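PDB 7OCX: embryonic developmental protein tofu-6 from Caenorhabditis elegans, which binds PID-3 through its RNA recognition motif domain and probably contributes to PETISCO complex assembly during piRNA biogenesis. Local coordinates for residues G18-N23 with T92-V97. Residues are numbered along the deposited sequence; the frame is centred on the assembly and turned at random.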
ATOM      1  N   GLY C  18     -20.625  -0.374  -1.968  1.00 36.39           N
ATOM      2  CA  GLY C  18     -21.360  -1.617  -1.916  1.00 34.30           C
ATOM      3  C   GLY C  18     -22.733  -1.612  -2.550  1.00 37.67           C
ATOM      4  O   GLY C  18     -23.386  -0.568  -2.683  1.00 41.32           O
ATOM      5  N   PHE C  19     -23.190  -2.810  -2.910  1.00 35.36           N
ATOM      6  CA  PHE C  19     -24.442  -2.991  -3.617  1.00 44.19           C
ATOM      7  C   PHE C  19     -25.241  -4.145  -3.033  1.00 40.62           C
ATOM      8  O   PHE C  19     -24.679  -5.153  -2.600  1.00 37.66           O
ATOM      9  CB  PHE C  19     -24.204  -3.300  -5.086  1.00 41.43           C
ATOM     10  CG  PHE C  19     -23.451  -2.252  -5.804  1.00 40.88           C
ATOM     11  CD1 PHE C  19     -24.064  -1.065  -6.158  1.00 43.45           C
ATOM     12  CD2 PHE C  19     -22.118  -2.442  -6.120  1.00 38.82           C
ATOM     13  CE1 PHE C  19     -23.361  -0.100  -6.822  1.00 46.81           C
ATOM     14  CE2 PHE C  19     -21.413  -1.486  -6.793  1.00 41.84           C
ATOM     15  CZ  PHE C  19     -22.036  -0.305  -7.137  1.00 46.68           C
ATOM     16  N   HIS C  20     -26.563  -3.981  -3.046  1.00 40.32           N
ATOM     17  CA  HIS C  20     -27.493  -5.087  -2.875  1.00 48.79           C
ATOM     18  C   HIS C  20     -27.845  -5.603  -4.264  1.00 45.93           C
ATOM     19  O   HIS C  20     -28.052  -4.812  -5.194  1.00 46.00           O
ATOM     20  CB  HIS C  20     -28.759  -4.646  -2.139  1.00 52.58           C
ATOM     21  CG  HIS C  20     -28.526  -4.301  -0.698  1.00 58.91           C
ATOM     22  ND1 HIS C  20     -28.156  -5.236   0.247  1.00 62.27           N
ATOM     23  CD2 HIS C  20     -28.629  -3.121  -0.038  1.00 61.02           C
ATOM     24  CE1 HIS C  20     -28.030  -4.644   1.422  1.00 71.82           C
ATOM     25  NE2 HIS C  20     -28.311  -3.360   1.276  1.00 64.50           N
ATOM     26  N   ILE C  21     -27.892  -6.929  -4.403  1.00 45.96           N
ATOM     27  CA  ILE C  21     -28.086  -7.602  -5.681  1.00 46.72           C
ATOM     28  C   ILE C  21     -29.327  -8.470  -5.592  1.00 45.94           C
ATOM     29  O   ILE C  21     -29.411  -9.332  -4.710  1.00 47.24           O
ATOM     30  CB  ILE C  21     -26.900  -8.509  -6.056  1.00 44.32           C
ATOM     31  CG1 ILE C  21     -25.571  -7.815  -5.840  1.00 42.50           C
ATOM     32  CG2 ILE C  21     -27.084  -8.982  -7.489  1.00 43.29           C
ATOM     33  CD1 ILE C  21     -25.379  -6.624  -6.665  1.00 37.60           C
ATOM     34  N   ARG C  22     -30.247  -8.303  -6.538  1.00 45.97           N
ATOM     35  CA  ARG C  22     -31.422  -9.162  -6.618  1.00 57.02           C
ATOM     36  C   ARG C  22     -31.484  -9.812  -7.995  1.00 49.05           C
ATOM     37  O   ARG C  22     -30.801  -9.395  -8.935  1.00 51.17           O
ATOM     38  CB  ARG C  22     -32.695  -8.353  -6.343  1.00 63.64           C
ATOM     39  CG  ARG C  22     -32.807  -7.881  -4.900  1.00 68.17           C
ATOM     40  CD  ARG C  22     -33.922  -8.585  -4.146  1.00 77.80           C
ATOM     41  NE  ARG C  22     -35.230  -8.020  -4.454  1.00 98.86           N
ATOM     42  CZ  ARG C  22     -36.183  -8.632  -5.145  1.00111.88           C
ATOM     43  NH1 ARG C  22     -36.014  -9.849  -5.636  1.00108.90           N
ATOM     44  NH2 ARG C  22     -37.340  -8.006  -5.343  1.00117.67           N
ATOM     45  N   ASN C  23     -32.328 -10.842  -8.106  1.00 50.20           N
ATOM     46  CA  ASN C  23     -32.584 -11.532  -9.372  1.00 52.96           C
ATOM     47  C   ASN C  23     -31.378 -12.328  -9.852  1.00 51.51           C
ATOM     48  O   ASN C  23     -31.156 -12.469 -11.057  1.00 53.15           O
ATOM     49  CB  ASN C  23     -33.028 -10.555 -10.463  1.00 52.66           C
ATOM     50  CG  ASN C  23     -34.029 -11.168 -11.429  1.00 60.81           C
ATOM     51  OD1 ASN C  23     -35.033 -11.747 -11.024  1.00 61.94           O
ATOM     52  ND2 ASN C  23     -33.761 -11.024 -12.723  1.00 65.80           N
ATOM     53  N   THR C  92     -28.758  -2.215  -6.317  1.00 54.08           N
ATOM     54  CA  THR C  92     -29.089  -1.025  -5.549  1.00 53.75           C
ATOM     55  C   THR C  92     -27.944  -0.713  -4.604  1.00 45.84           C
ATOM     56  O   THR C  92     -27.155  -1.578  -4.245  1.00 44.42           O
ATOM     57  CB  THR C  92     -30.406  -1.167  -4.776  1.00 55.83           C
ATOM     58  OG1 THR C  92     -30.376  -2.314  -3.923  1.00 61.38           O
ATOM     59  CG2 THR C  92     -31.571  -1.255  -5.725  1.00 55.98           C
ATOM     60  N   ASP C  93     -27.837   0.553  -4.218  1.00 49.51           N
ATOM     61  CA  ASP C  93     -26.715   0.986  -3.395  1.00 51.24           C
ATOM     62  C   ASP C  93     -26.925   0.559  -1.950  1.00 52.65           C
ATOM     63  O   ASP C  93     -28.011   0.739  -1.394  1.00 55.36           O
ATOM     64  CB  ASP C  93     -26.561   2.507  -3.425  1.00 54.56           C
ATOM     65  CG  ASP C  93     -26.151   3.046  -4.778  1.00 56.34           C
ATOM     66  OD1 ASP C  93     -25.313   2.437  -5.474  1.00 53.68           O
ATOM     67  OD2 ASP C  93     -26.699   4.100  -5.151  1.00 64.86           O
ATOM     68  N   HIS C  94     -25.875   0.035  -1.328  1.00 52.22           N
ATOM     69  CA  HIS C  94     -25.916  -0.281   0.094  1.00 51.34           C
ATOM     70  C   HIS C  94     -25.591   0.962   0.924  1.00 52.80           C
ATOM     71  O   HIS C  94     -24.744   1.771   0.541  1.00 51.85           O
ATOM     72  CB  HIS C  94     -24.907  -1.385   0.419  1.00 57.94           C
ATOM     73  CG  HIS C  94     -24.666  -1.553   1.885  1.00 54.25           C
ATOM     74  ND1 HIS C  94     -23.765  -0.777   2.581  1.00 61.54           N
ATOM     75  CD2 HIS C  94     -25.201  -2.411   2.785  1.00 57.96           C
ATOM     76  CE1 HIS C  94     -23.777  -1.129   3.854  1.00 57.55           C
ATOM     77  NE2 HIS C  94     -24.629  -2.129   4.002  1.00 61.17           N
ATOM     78  N   LYS C  95     -26.265   1.106   2.070  1.00 55.11           N
ATOM     79  CA  LYS C  95     -26.029   2.213   2.989  1.00 61.08           C
ATOM     80  C   LYS C  95     -25.709   1.664   4.378  1.00 61.45           C
ATOM     81  O   LYS C  95     -26.368   0.736   4.854  1.00 58.29           O
ATOM     82  CB  LYS C  95     -27.250   3.157   3.082  1.00 59.81           C
ATOM     83  CG  LYS C  95     -27.742   3.687   1.741  1.00 61.94           C
ATOM     84  CD  LYS C  95     -26.896   4.843   1.220  1.00 61.37           C
ATOM     85  CE  LYS C  95     -26.909   4.856  -0.300  1.00 59.72           C
ATOM     86  NZ  LYS C  95     -26.445   6.128  -0.910  1.00 67.73           N
ATOM     87  N   ASN C  96     -24.703   2.244   5.033  1.00 62.18           N
ATOM     88  CA  ASN C  96     -24.367   1.835   6.391  1.00 58.85           C
ATOM     89  C   ASN C  96     -25.384   2.414   7.378  1.00 56.76           C
ATOM     90  O   ASN C  96     -26.066   3.404   7.100  1.00 60.34           O
ATOM     91  CB  ASN C  96     -22.955   2.299   6.761  1.00 55.66           C
ATOM     92  CG  ASN C  96     -21.865   1.500   6.054  1.00 59.70           C
ATOM     93  OD1 ASN C  96     -21.844   0.269   6.086  1.00 55.78           O
ATOM     94  ND2 ASN C  96     -20.954   2.214   5.402  1.00 56.38           N
ATOM     95  N   VAL C  97     -25.490   1.778   8.540  1.00 62.24           N
ATOM     96  CA  VAL C  97     -26.348   2.296   9.604  1.00 64.74           C
ATOM     97  C   VAL C  97     -25.671   3.492  10.261  1.00 63.03           C
ATOM     98  O   VAL C  97     -24.479   3.447  10.583  1.00 61.94           O
ATOM     99  CB  VAL C  97     -26.660   1.205  10.637  1.00 61.28           C
ATOM    100  CG1 VAL C  97     -27.263   1.828  11.890  1.00 66.90           C
ATOM    101  CG2 VAL C  97     -27.605   0.168  10.052  1.00 59.84           C
TER
HETATM  102  O   HOH W   1     -23.006   2.017  -1.866  1.00 46.42           O
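Two donors grip Gly18 O. His94 N reaches Gly18 O at 2.9 Å, nearly straight at hydrogen but from above the carbonyl plane. A water also donates to Gly18 O at 2.7 Å. The same water donates to His94 O, so it bridges the two segments. Further along, His20 and Thr92 form an antiparallel hydrogen-bonded pair. His20 N gives to Thr92 O at 2.7 Å, and Thr92 N gives back to His20 O. Thr92 O also takes a CA-H...O contact from Phe19 CA and lies near the plane of the Phe19 ring, at its edge.

The His20 and Thr92 side chains share one face of the sheet, with His20 CB 3.4 Å from Thr92 OG1. His94 CG stands anti to the backbone N (chi1 167°), which brings the ring toward His20. The rings meet obliquely, planes 52° apart, and His20 NE2 comes 3.6 Å from His94 CD2, at the edge of the His94 ring. His94 also packs edge-to-face on Phe61.

The Phe19 ring packs against helix 67-75, on the side of the sheet away from His20. Asp93 OD1 lies 3.5 Å from Phe19 CE1 and forms a salt bridge with Arg74 of that helix. The contact thus joins the first and last strands of the RRM fold. Its two imidazoles lie close enough that protonation of one would probably disfavour protonation of the other.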